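Local coordinates for serine-rich secreted cell wall anchored (LPXTG-motif ) protein (Lactobacillus reuteri ATCC 53608, PDB 5NXK) that probably mediates adhesion of the gut bacterium to host surfaces, acting as a cell-wall-anchored adhesin whose binding region is folded as a beta-solenoid, at residues A119-L124 with S196-S201; N133-Y138 with N180-D185; K246-R251 with N282-G287. One frame throughout, in Å; residues are numbered along the deposited sequence.

Contact 1: residues A119-L124 with S196-S201; sequences AGVKTL and STSGIS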
ATOM      1  N   ALA A 119      -5.938  -7.508  13.035  1.00 24.48           N
ATOM      2  CA  ALA A 119      -5.837  -8.947  12.844  1.00 23.88           C
ATOM      3  C   ALA A 119      -4.413  -9.380  12.508  1.00 24.08           C
ATOM      4  O   ALA A 119      -3.436  -8.840  13.046  1.00 22.29           O
ATOM      5  CB  ALA A 119      -6.803  -9.397  11.746  1.00 23.99           C
ATOM      6  N   GLY A 120      -4.295 -10.351  11.606  1.00 19.99           N
ATOM      7  CA  GLY A 120      -2.994 -10.901  11.264  1.00 22.55           C
ATOM      8  C   GLY A 120      -2.131  -9.960  10.439  1.00 25.21           C
ATOM      9  O   GLY A 120      -2.594  -8.898   9.984  1.00 21.43           O
ATOM     10  N   VAL A 121      -0.888 -10.377  10.202  1.00 23.35           N
ATOM     11  CA  VAL A 121       0.094  -9.520   9.526  1.00 20.40           C
ATOM     12  C   VAL A 121      -0.299  -9.257   8.086  1.00 25.12           C
ATOM     13  O   VAL A 121      -0.506 -10.194   7.310  1.00 23.20           O
ATOM     14  CB  VAL A 121       1.509 -10.145   9.569  1.00 24.17           C
ATOM     15  CG1 VAL A 121       2.509  -9.296   8.781  1.00 25.28           C
ATOM     16  CG2 VAL A 121       1.963 -10.318  11.017  1.00 28.52           C
ATOM     17  N   LYS A 122      -0.401  -7.968   7.743  1.00 22.63           N
ATOM     18  CA  LYS A 122      -0.745  -7.528   6.391  1.00 20.45           C
ATOM     19  C   LYS A 122       0.448  -6.865   5.708  1.00 24.41           C
ATOM     20  O   LYS A 122       0.950  -5.828   6.170  1.00 24.39           O
ATOM     21  CB  LYS A 122      -1.926  -6.557   6.418  1.00 21.13           C
ATOM     22  CG  LYS A 122      -3.089  -7.029   7.272  1.00 20.75           C
ATOM     23  CD  LYS A 122      -3.615  -8.372   6.772  1.00 22.52           C
ATOM     24  CE  LYS A 122      -4.989  -8.700   7.394  1.00 23.97           C
ATOM     25  NZ  LYS A 122      -5.382 -10.110   7.099  1.00 23.66           N
ATOM     26  N   THR A 123       0.864  -7.461   4.598  1.00 20.24           N
ATOM     27  CA  THR A 123       2.055  -7.046   3.881  1.00 26.08           C
ATOM     28  C   THR A 123       1.773  -6.770   2.402  1.00 26.13           C
ATOM     29  O   THR A 123       1.153  -7.585   1.715  1.00 23.41           O
ATOM     30  CB  THR A 123       3.160  -8.133   3.986  1.00 26.58           C
ATOM     31  OG1 THR A 123       3.414  -8.429   5.369  1.00 25.00           O
ATOM     32  CG2 THR A 123       4.447  -7.663   3.328  1.00 24.51           C
ATOM     33  N   LEU A 124       2.262  -5.632   1.917  1.00 23.23           N
ATOM     34  CA  LEU A 124       2.254  -5.320   0.493  1.00 21.72           C
ATOM     35  C   LEU A 124       3.681  -5.201  -0.010  1.00 27.69           C
ATOM     36  O   LEU A 124       4.439  -4.330   0.429  1.00 24.24           O
ATOM     37  CB  LEU A 124       1.494  -4.022   0.218  1.00 24.43           C
ATOM     38  CG  LEU A 124       1.543  -3.491  -1.223  1.00 25.26           C
ATOM     39  CD1 LEU A 124       0.818  -4.460  -2.172  1.00 22.34           C
ATOM     40  CD2 LEU A 124       0.918  -2.105  -1.304  1.00 23.17           C
ATOM     41  N   SER A 196      -4.552  -6.206  16.875  1.00 23.60           N
ATOM     42  CA  SER A 196      -3.513  -6.642  15.925  1.00 23.64           C
ATOM     43  C   SER A 196      -2.625  -7.739  16.510  1.00 21.37           C
ATOM     44  O   SER A 196      -2.269  -7.692  17.685  1.00 23.21           O
ATOM     45  CB  SER A 196      -2.642  -5.447  15.504  1.00 20.20           C
ATOM     46  OG  SER A 196      -1.476  -5.859  14.798  1.00 22.11           O
ATOM     47  N   THR A 197      -2.238  -8.711  15.697  1.00 20.68           N
ATOM     48  CA  THR A 197      -1.356  -9.738  16.212  1.00 21.90           C
ATOM     49  C   THR A 197       0.067  -9.218  16.412  1.00 28.76           C
ATOM     50  O   THR A 197       0.797  -9.778  17.210  1.00 27.16           O
ATOM     51  CB  THR A 197      -1.263 -10.958  15.283  1.00 20.70           C
ATOM     52  OG1 THR A 197      -0.706 -10.538  14.030  1.00 22.01           O
ATOM     53  CG2 THR A 197      -2.638 -11.610  15.053  1.00 19.11           C
ATOM     54  N   SER A 198       0.461  -8.147  15.720  1.00 23.08           N
ATOM     55  CA  SER A 198       1.862  -7.697  15.823  1.00 23.86           C
ATOM     56  C   SER A 198       2.071  -6.275  16.314  1.00 22.87           C
ATOM     57  O   SER A 198       3.059  -6.013  17.002  1.00 24.22           O
ATOM     58  CB  SER A 198       2.571  -7.845  14.468  1.00 27.46           C
ATOM     59  OG  SER A 198       2.120  -6.870  13.534  1.00 27.70           O
ATOM     60  N   GLY A 199       1.183  -5.350  15.956  1.00 19.29           N
ATOM     61  CA  GLY A 199       1.359  -3.965  16.363  1.00 18.24           C
ATOM     62  C   GLY A 199       2.572  -3.282  15.742  1.00 18.33           C
ATOM     63  O   GLY A 199       3.057  -2.259  16.240  1.00 23.58           O
ATOM     64  N   ILE A 200       3.037  -3.827  14.629  1.00 21.37           N
ATOM     65  CA  ILE A 200       4.217  -3.312  13.934  1.00 25.00           C
ATOM     66  C   ILE A 200       3.829  -2.722  12.581  1.00 23.94           C
ATOM     67  O   ILE A 200       3.103  -3.358  11.815  1.00 22.72           O
ATOM     68  CB  ILE A 200       5.250  -4.430  13.707  1.00 18.10           C
ATOM     69  CG1 ILE A 200       5.718  -4.987  15.056  1.00 21.54           C
ATOM     70  CG2 ILE A 200       6.445  -3.930  12.874  1.00 18.79           C
ATOM     71  CD1 ILE A 200       6.530  -6.273  14.925  1.00 22.14           C
ATOM     72  N   SER A 201       4.292  -1.505  12.299  1.00 21.22           N
ATOM     73  CA  SER A 201       4.050  -0.879  11.000  1.00 22.86           C
ATOM     74  C   SER A 201       5.381  -0.454  10.385  1.00 23.71           C
ATOM     75  O   SER A 201       6.089   0.379  10.951  1.00 22.19           O
ATOM     76  CB  SER A 201       3.120   0.332  11.138  1.00 22.94           C
ATOM     77  OG  SER A 201       1.818  -0.068  11.542  1.00 20.82           O
TER
HETATM   78  O   HOH W   1      -0.419  -7.943  12.830  1.00 23.60           O
HETATM   79  O   HOH W   2      -0.280 -12.676  12.086  1.00 25.61           O
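Thr197 turns its side chain toward the backbone of Ala119 and Gly120, and both of its branches crowd Ala119 O. CG2 comes within 3.5 Å of Ala119 O, while OG1 reaches on to Gly120 CA at 3.6 Å. With chi1 at 62°, OG1 sits between its own backbone N and carbonyl carbon, a position from which it also faces Val121. The side chains of Val121 and Thr197 cross at about a right angle, Val121 CG2 standing 4.0 Å from Thr197 OG1. A backbone hydrogen bond crosses the contact: Thr197 N to Ala119 O, 2.9 Å and nearly straight at the hydrogen, although the donor lies above the carbonyl plane. The touching residues lie in loops that lead into strands 122-127 and 200-205 of the same parallel sheet of the beta-solenoid; strand 168-171 lies between those two, and Asn167, just before it, bonds both Lys122 N and Ile200 O. An ST motif shapes the second loop, Gly199 N donating to Ser196 OG at 2.9 Å. Water 1 joins Ala119 O, Thr197 OG1 and Ser198 OG, and water 2 accepts from Val121 N while sitting 2.9 Å from Thr197 OG1.

Contact 2: residues N133-Y138 with N180-D185; sequences NSVKSY and NNSATD
The amides of Asn133 and Asn180 lie side by side and point the same way, their planes 27° apart. Asn180 ND2 donates to Asn133 OD1 at 2.9 Å; the acceptor lies in the amide plane of Asn180, whereas the donor is tilted 28° from the carbonyl plane of Asn133. Matching first torsions, both close to -59°, put each CG anti to its carbonyl carbon and let the two amides run alongside one another. At the other end of the pair, Asn133 ND2 reaches back to Ala107 O.

The third amide, Asn181, projects from the opposite face of the sheet, together with Ser134. Its OD1 takes two backbone N-H groups, from Ala183 and from Thr184, forming an Asx turn, while ND2 donates to Thr184 OG1 at 2.8 Å. That fold of the chain brings Thr184 OG1 round to donate to Ser134 OG at 3.0 Å; Ser134 OG also bonds Gly110 O, just past strand 105-109. Ladder bonds of the parallel pair, Ser134 N to Asn180 O and Ser182 N to Ser134 O, tie the ends of strands 129-134 and 176-181 within one face of the beta-solenoid.

Beyond the strands, Ala183 CB presses on the backbone, 3.3 Å from Val135 C. Lys136 bends at the end of its chain, which brings NZ to Ser182 O for a weak bond of 3.3 Å. Water 4 accepts from Lys136 N and contacts Ser182 OG.

With OD1 gripped by two N-H groups and ND2 held by Thr184 OG1 and Asp187 OD1, the Asn181 amide probably has little freedom to flip. The buried hydroxyl of Ser134 is likewise satisfied where the strands end, by Thr184 OG1 and Gly110 O.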
ATOM      1  N   ASN A 133      -1.265   4.895  -8.834  1.00 27.00           N
ATOM      2  CA  ASN A 133      -1.876   6.200  -9.039  1.00 27.99           C
ATOM      3  C   ASN A 133      -3.151   6.371  -8.222  1.00 29.11           C
ATOM      4  O   ASN A 133      -4.131   5.669  -8.437  1.00 28.99           O
ATOM      5  CB  ASN A 133      -2.173   6.414 -10.526  1.00 28.56           C
ATOM      6  CG  ASN A 133      -0.919   6.335 -11.383  1.00 32.33           C
ATOM      7  OD1 ASN A 133      -0.164   7.306 -11.503  1.00 34.84           O
ATOM      8  ND2 ASN A 133      -0.669   5.157 -11.949  1.00 26.36           N
ATOM      9  N   SER A 134      -3.121   7.269  -7.252  1.00 29.13           N
ATOM     10  CA  SER A 134      -4.327   7.603  -6.509  1.00 30.56           C
ATOM     11  C   SER A 134      -5.014   8.769  -7.221  1.00 29.54           C
ATOM     12  O   SER A 134      -4.517   9.888  -7.215  1.00 29.57           O
ATOM     13  CB  SER A 134      -4.006   7.942  -5.055  1.00 31.46           C
ATOM     14  OG  SER A 134      -5.183   8.269  -4.337  1.00 33.05           O
ATOM     15  N   VAL A 135      -6.158   8.482  -7.835  1.00 30.06           N
ATOM     16  CA  VAL A 135      -6.870   9.418  -8.700  1.00 31.53           C
ATOM     17  C   VAL A 135      -8.348   9.516  -8.320  1.00 33.94           C
ATOM     18  O   VAL A 135      -8.898   8.612  -7.685  1.00 33.44           O
ATOM     19  CB  VAL A 135      -6.777   8.998 -10.176  1.00 31.66           C
ATOM     20  CG1 VAL A 135      -5.340   9.048 -10.652  1.00 31.62           C
ATOM     21  CG2 VAL A 135      -7.359   7.606 -10.363  1.00 30.61           C
ATOM     22  N   LYS A 136      -8.988  10.616  -8.711  1.00 33.93           N
ATOM     23  CA  LYS A 136     -10.393  10.842  -8.382  1.00 36.07           C
ATOM     24  C   LYS A 136     -11.291  10.145  -9.388  1.00 34.16           C
ATOM     25  O   LYS A 136     -12.465   9.870  -9.129  1.00 32.40           O
ATOM     26  CB  LYS A 136     -10.710  12.340  -8.355  1.00 38.02           C
ATOM     27  CG  LYS A 136     -10.116  13.079  -7.177  1.00 38.75           C
ATOM     28  CD  LYS A 136     -10.647  14.500  -7.108  1.00 49.42           C
ATOM     29  CE  LYS A 136     -10.335  15.133  -5.763  1.00 60.66           C
ATOM     30  NZ  LYS A 136      -8.918  15.573  -5.698  1.00 64.15           N
ATOM     31  N   SER A 137     -10.715   9.844 -10.540  1.00 32.76           N
ATOM     32  CA  SER A 137     -11.414   9.092 -11.555  1.00 38.51           C
ATOM     33  C   SER A 137     -10.419   8.534 -12.555  1.00 36.44           C
ATOM     34  O   SER A 137      -9.267   8.950 -12.594  1.00 33.48           O
ATOM     35  CB  SER A 137     -12.452   9.976 -12.261  1.00 38.73           C
ATOM     36  OG  SER A 137     -11.824  10.994 -13.018  1.00 40.34           O
ATOM     37  N   TYR A 138     -10.863   7.573 -13.349  1.00 38.26           N
ATOM     38  CA  TYR A 138     -10.026   7.050 -14.421  1.00 35.12           C
ATOM     39  C   TYR A 138     -10.880   6.686 -15.617  1.00 38.40           C
ATOM     40  O   TYR A 138     -12.093   6.603 -15.515  1.00 37.97           O
ATOM     41  CB  TYR A 138      -9.236   5.826 -13.965  1.00 37.67           C
ATOM     42  CG  TYR A 138     -10.069   4.694 -13.397  1.00 36.01           C
ATOM     43  CD1 TYR A 138     -10.695   3.765 -14.233  1.00 35.06           C
ATOM     44  CD2 TYR A 138     -10.196   4.528 -12.024  1.00 35.97           C
ATOM     45  CE1 TYR A 138     -11.443   2.723 -13.713  1.00 38.73           C
ATOM     46  CE2 TYR A 138     -10.939   3.485 -11.489  1.00 35.89           C
ATOM     47  CZ  TYR A 138     -11.556   2.584 -12.335  1.00 39.74           C
ATOM     48  OH  TYR A 138     -12.291   1.550 -11.803  1.00 35.67           O
ATOM     49  N   ASN A 180       1.894   8.314  -7.512  1.00 30.50           N
ATOM     50  CA  ASN A 180       1.358   9.601  -7.924  1.00 28.82           C
ATOM     51  C   ASN A 180       0.032   9.828  -7.237  1.00 29.20           C
ATOM     52  O   ASN A 180      -0.863   9.007  -7.348  1.00 32.65           O
ATOM     53  CB  ASN A 180       1.192   9.642  -9.443  1.00 31.52           C
ATOM     54  CG  ASN A 180       2.503   9.409 -10.174  1.00 36.91           C
ATOM     55  OD1 ASN A 180       3.504  10.071  -9.893  1.00 35.39           O
ATOM     56  ND2 ASN A 180       2.515   8.441 -11.089  1.00 31.95           N
ATOM     57  N   ASN A 181      -0.101  10.908  -6.486  1.00 30.27           N
ATOM     58  CA  ASN A 181      -1.329  11.092  -5.727  1.00 33.36           C
ATOM     59  C   ASN A 181      -1.983  12.424  -6.065  1.00 30.95           C
ATOM     60  O   ASN A 181      -1.424  13.496  -5.816  1.00 30.19           O
ATOM     61  CB  ASN A 181      -1.045  10.989  -4.219  1.00 31.62           C
ATOM     62  CG  ASN A 181      -2.311  10.800  -3.389  1.00 31.27           C
ATOM     63  OD1 ASN A 181      -3.419  11.045  -3.851  1.00 30.19           O
ATOM     64  ND2 ASN A 181      -2.138  10.351  -2.148  1.00 25.63           N
ATOM     65  N   SER A 182      -3.172  12.347  -6.646  1.00 32.54           N
ATOM     66  CA  SER A 182      -3.960  13.541  -6.902  1.00 35.29           C
ATOM     67  C   SER A 182      -5.365  13.367  -6.333  1.00 36.37           C
ATOM     68  O   SER A 182      -6.311  13.978  -6.814  1.00 35.76           O
ATOM     69  CB  SER A 182      -4.008  13.838  -8.406  1.00 34.07           C
ATOM     70  OG  SER A 182      -4.508  12.718  -9.121  1.00 32.79           O
ATOM     71  N   ALA A 183      -5.499  12.528  -5.306  1.00 29.99           N
ATOM     72  CA  ALA A 183      -6.825  12.138  -4.839  1.00 32.19           C
ATOM     73  C   ALA A 183      -6.964  12.035  -3.326  1.00 34.60           C
ATOM     74  O   ALA A 183      -8.045  12.282  -2.783  1.00 33.56           O
ATOM     75  CB  ALA A 183      -7.202  10.801  -5.457  1.00 28.56           C
ATOM     76  N   THR A 184      -5.889  11.657  -2.640  1.00 29.60           N
ATOM     77  CA  THR A 184      -6.005  11.374  -1.211  1.00 30.08           C
ATOM     78  C   THR A 184      -4.982  12.129  -0.361  1.00 29.12           C
ATOM     79  O   THR A 184      -3.978  12.629  -0.878  1.00 28.29           O
ATOM     80  CB  THR A 184      -5.894   9.854  -0.959  1.00 31.66           C
ATOM     81  OG1 THR A 184      -4.701   9.351  -1.568  1.00 31.46           O
ATOM     82  CG2 THR A 184      -7.109   9.120  -1.580  1.00 27.27           C
ATOM     83  N   ASP A 185      -5.245  12.212   0.944  1.00 25.06           N
ATOM     84  CA  ASP A 185      -4.419  13.011   1.844  1.00 23.60           C
ATOM     85  C   ASP A 185      -3.097  12.347   2.180  1.00 29.77           C
ATOM     86  O   ASP A 185      -2.131  13.019   2.560  1.00 24.99           O
ATOM     87  CB  ASP A 185      -5.161  13.302   3.149  1.00 29.42           C
ATOM     88  CG  ASP A 185      -6.470  14.054   2.932  1.00 38.12           C
ATOM     89  OD1 ASP A 185      -6.508  14.959   2.070  1.00 36.83           O
ATOM     90  OD2 ASP A 185      -7.450  13.754   3.650  1.00 38.76           O
TER
HETATM   91  O   HOH W   3      -2.462  11.146  -9.612  1.00 39.29           O
HETATM   92  O   HOH W   4      -7.118  12.662  -9.944  1.00 36.75           O

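Contact 3: residues K246-R251 with N282-G287; sequences KVDNVR and NFRVAG
Asn249 and Asn282 share nearly the same chi1 (-56° and -55°), each CG anti to its carbonyl carbon, which sends the amides out side by side; their planes come out nearly coplanar. Asn282 ND2 donates to Asn249 OD1 at 2.9 Å, approaching nearly in line with the C=O. The row continues to Asn222, whose OD1 takes Asn249 ND2; Asn249 ND2 and Asn282 ND2 also reach the backbone oxygens of Glu276 and Ile302 respectively. In the next pair, Val250 meets the Phe283 ring at its edge, Val250 CB 3.8 Å from Phe283 CD1.

On the other face, CB and CG of Arg284 lie against the Asp248 carboxylate, CG being anti to the backbone N and Arg284 CB 3.4 Å from Asp248 OD2. A bend at chi2 (64°) then carries the guanidinium off, where Ala286 CB covers one of its faces. Asp248 is instead paired with Arg251: Arg251 NH1 reaches Asp248 OD2 at 2.7 Å in the guanidinium plane, while NH2 bridges to Asp156.

Backbone bonds Val250 N to Asn282 O and Arg284 N to Val250 O, the latter 2.7 Å, complete the parallel register. Asparagines hydrogen-bonded in a row at equivalent turns of successive coils form an asparagine ladder, a hallmark of right-handed parallel beta-helices such as the pectate lyases.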
ATOM      1  N   LYS A 246       2.641  18.232   1.461  1.00 29.69           N
ATOM      2  CA  LYS A 246       2.380  19.566   2.006  1.00 27.45           C
ATOM      3  C   LYS A 246       2.854  19.685   3.451  1.00 25.15           C
ATOM      4  O   LYS A 246       3.457  20.690   3.824  1.00 27.28           O
ATOM      5  CB  LYS A 246       0.890  19.922   1.916  1.00 29.80           C
ATOM      6  CG  LYS A 246       0.328  19.963   0.502  1.00 29.38           C
ATOM      7  CD  LYS A 246      -1.180  20.224   0.539  1.00 34.89           C
ATOM      8  CE  LYS A 246      -1.785  20.243  -0.848  1.00 44.54           C
ATOM      9  NZ  LYS A 246      -3.276  20.319  -0.798  1.00 49.84           N
ATOM     10  N   VAL A 247       2.576  18.669   4.268  1.00 24.65           N
ATOM     11  CA  VAL A 247       2.813  18.798   5.706  1.00 26.16           C
ATOM     12  C   VAL A 247       4.047  18.035   6.190  1.00 21.90           C
ATOM     13  O   VAL A 247       5.041  18.654   6.547  1.00 24.22           O
ATOM     14  CB  VAL A 247       1.594  18.336   6.516  1.00 27.45           C
ATOM     15  CG1 VAL A 247       1.784  18.697   7.979  1.00 27.19           C
ATOM     16  CG2 VAL A 247       0.314  19.001   5.978  1.00 27.00           C
ATOM     17  N   ASP A 248       3.993  16.704   6.199  1.00 22.31           N
ATOM     18  CA  ASP A 248       5.129  15.894   6.668  1.00 26.45           C
ATOM     19  C   ASP A 248       5.467  14.812   5.647  1.00 24.30           C
ATOM     20  O   ASP A 248       4.589  14.346   4.938  1.00 25.57           O
ATOM     21  CB  ASP A 248       4.843  15.212   8.020  1.00 24.16           C
ATOM     22  CG  ASP A 248       4.295  16.165   9.084  1.00 34.59           C
ATOM     23  OD1 ASP A 248       4.838  17.274   9.277  1.00 31.78           O
ATOM     24  OD2 ASP A 248       3.337  15.761   9.776  1.00 33.63           O
ATOM     25  N   ASN A 249       6.727  14.396   5.567  1.00 22.82           N
ATOM     26  CA  ASN A 249       7.035  13.239   4.711  1.00 19.42           C
ATOM     27  C   ASN A 249       6.771  11.929   5.452  1.00 20.49           C
ATOM     28  O   ASN A 249       6.142  11.022   4.906  1.00 24.68           O
ATOM     29  CB  ASN A 249       8.474  13.278   4.215  1.00 21.92           C
ATOM     30  CG  ASN A 249       8.793  14.551   3.477  1.00 22.13           C
ATOM     31  OD1 ASN A 249       9.652  15.327   3.902  1.00 24.12           O
ATOM     32  ND2 ASN A 249       8.092  14.788   2.376  1.00 22.89           N
ATOM     33  N   VAL A 250       7.242  11.836   6.697  1.00 21.76           N
ATOM     34  CA  VAL A 250       6.920  10.687   7.551  1.00 20.80           C
ATOM     35  C   VAL A 250       6.352  11.192   8.860  1.00 21.32           C
ATOM     36  O   VAL A 250       6.945  12.047   9.529  1.00 25.85           O
ATOM     37  CB  VAL A 250       8.136   9.779   7.851  1.00 20.42           C
ATOM     38  CG1 VAL A 250       7.696   8.568   8.709  1.00 17.64           C
ATOM     39  CG2 VAL A 250       8.795   9.318   6.558  1.00 20.95           C
ATOM     40  N   ARG A 251       5.191  10.665   9.224  1.00 22.94           N
ATOM     41  CA  ARG A 251       4.530  11.095  10.441  1.00 24.48           C
ATOM     42  C   ARG A 251       4.348   9.946  11.424  1.00 20.88           C
ATOM     43  O   ARG A 251       3.731   8.944  11.098  1.00 21.29           O
ATOM     44  CB  ARG A 251       3.181  11.697  10.099  1.00 27.79           C
ATOM     45  CG  ARG A 251       2.321  12.117  11.273  1.00 26.41           C
ATOM     46  CD  ARG A 251       1.676  13.408  10.813  1.00 39.07           C
ATOM     47  NE  ARG A 251       0.610  13.891  11.656  1.00 42.27           N
ATOM     48  CZ  ARG A 251       0.327  15.176  11.820  1.00 38.95           C
ATOM     49  NH1 ARG A 251       1.059  16.116  11.221  1.00 35.80           N
ATOM     50  NH2 ARG A 251      -0.683  15.521  12.604  1.00 38.52           N
ATOM     51  N   ASN A 282       9.852  17.226   7.879  1.00 23.28           N
ATOM     52  CA  ASN A 282      10.113  16.079   7.014  1.00 23.47           C
ATOM     53  C   ASN A 282       9.898  14.762   7.774  1.00 25.23           C
ATOM     54  O   ASN A 282       9.189  13.869   7.302  1.00 24.86           O
ATOM     55  CB  ASN A 282      11.532  16.155   6.452  1.00 23.84           C
ATOM     56  CG  ASN A 282      11.794  17.476   5.746  1.00 24.87           C
ATOM     57  OD1 ASN A 282      12.366  18.402   6.326  1.00 28.02           O
ATOM     58  ND2 ASN A 282      11.355  17.578   4.507  1.00 19.48           N
ATOM     59  N   PHE A 283      10.508  14.648   8.952  1.00 23.14           N
ATOM     60  CA  PHE A 283      10.223  13.519   9.844  1.00 26.10           C
ATOM     61  C   PHE A 283       9.506  14.115  11.057  1.00 30.44           C
ATOM     62  O   PHE A 283      10.108  14.840  11.849  1.00 28.85           O
ATOM     63  CB  PHE A 283      11.504  12.780  10.281  1.00 22.78           C
ATOM     64  CG  PHE A 283      12.250  12.095   9.153  1.00 24.00           C
ATOM     65  CD1 PHE A 283      11.575  11.404   8.157  1.00 22.62           C
ATOM     66  CD2 PHE A 283      13.640  12.122   9.115  1.00 25.05           C
ATOM     67  CE1 PHE A 283      12.278  10.762   7.144  1.00 24.56           C
ATOM     68  CE2 PHE A 283      14.345  11.479   8.105  1.00 23.61           C
ATOM     69  CZ  PHE A 283      13.672  10.803   7.121  1.00 21.54           C
ATOM     70  N   ARG A 284       8.214  13.846  11.176  1.00 25.94           N
ATOM     71  CA  ARG A 284       7.415  14.445  12.237  1.00 26.85           C
ATOM     72  C   ARG A 284       7.101  13.392  13.273  1.00 27.04           C
ATOM     73  O   ARG A 284       6.337  12.464  12.997  1.00 23.24           O
ATOM     74  CB  ARG A 284       6.110  15.022  11.688  1.00 28.82           C
ATOM     75  CG  ARG A 284       5.157  15.597  12.744  1.00 31.05           C
ATOM     76  CD  ARG A 284       5.742  16.802  13.477  1.00 32.99           C
ATOM     77  NE  ARG A 284       4.811  17.330  14.480  1.00 36.06           N
ATOM     78  CZ  ARG A 284       5.161  17.861  15.649  1.00 42.65           C
ATOM     79  NH1 ARG A 284       6.444  17.977  15.988  1.00 41.09           N
ATOM     80  NH2 ARG A 284       4.221  18.303  16.476  1.00 41.52           N
ATOM     81  N   VAL A 285       7.701  13.515  14.448  1.00 19.61           N
ATOM     82  CA  VAL A 285       7.454  12.550  15.512  1.00 24.12           C
ATOM     83  C   VAL A 285       7.067  13.288  16.786  1.00 27.67           C
ATOM     84  O   VAL A 285       7.789  14.172  17.231  1.00 27.99           O
ATOM     85  CB  VAL A 285       8.673  11.654  15.774  1.00 26.33           C
ATOM     86  CG1 VAL A 285       8.333  10.612  16.837  1.00 25.61           C
ATOM     87  CG2 VAL A 285       9.119  10.964  14.480  1.00 20.82           C
ATOM     88  N   ALA A 286       5.923  12.946  17.369  1.00 29.09           N
ATOM     89  CA  ALA A 286       5.471  13.665  18.558  1.00 31.50           C
ATOM     90  C   ALA A 286       4.608  12.753  19.420  1.00 31.74           C
ATOM     91  O   ALA A 286       4.097  11.741  18.939  1.00 27.61           O
ATOM     92  CB  ALA A 286       4.695  14.934  18.160  1.00 27.20           C
ATOM     93  N   GLY A 287       4.469  13.092  20.700  1.00 31.97           N
ATOM     94  CA  GLY A 287       3.717  12.257  21.621  1.00 31.56           C
ATOM     95  C   GLY A 287       4.600  11.184  22.238  1.00 32.20           C
ATOM     96  O   GLY A 287       5.829  11.262  22.160  1.00 28.66           O
TER

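In the fold
From the N terminus the chain winds through successive coils of the solenoid before reaching the loop that starts at Ala119 and runs into strand 122-127. It then passes along that strand and straight into strand 129-134, where contact 2 opens. Contact 2 closes first, at 180-185, and is nested within the longer loop that contact 1 closes at 196-201. The two lie on opposite sides of the chain's centre, about 25 Å between centres: contact 1 joins loops leading into the 11-strand sheet, contact 2 neighbouring strand ends of the 10-strand sheet. Contact 3 follows in series, pairing 246-251 with 282-287 at the far edge of the four-strand sheet, toward the C-terminal end.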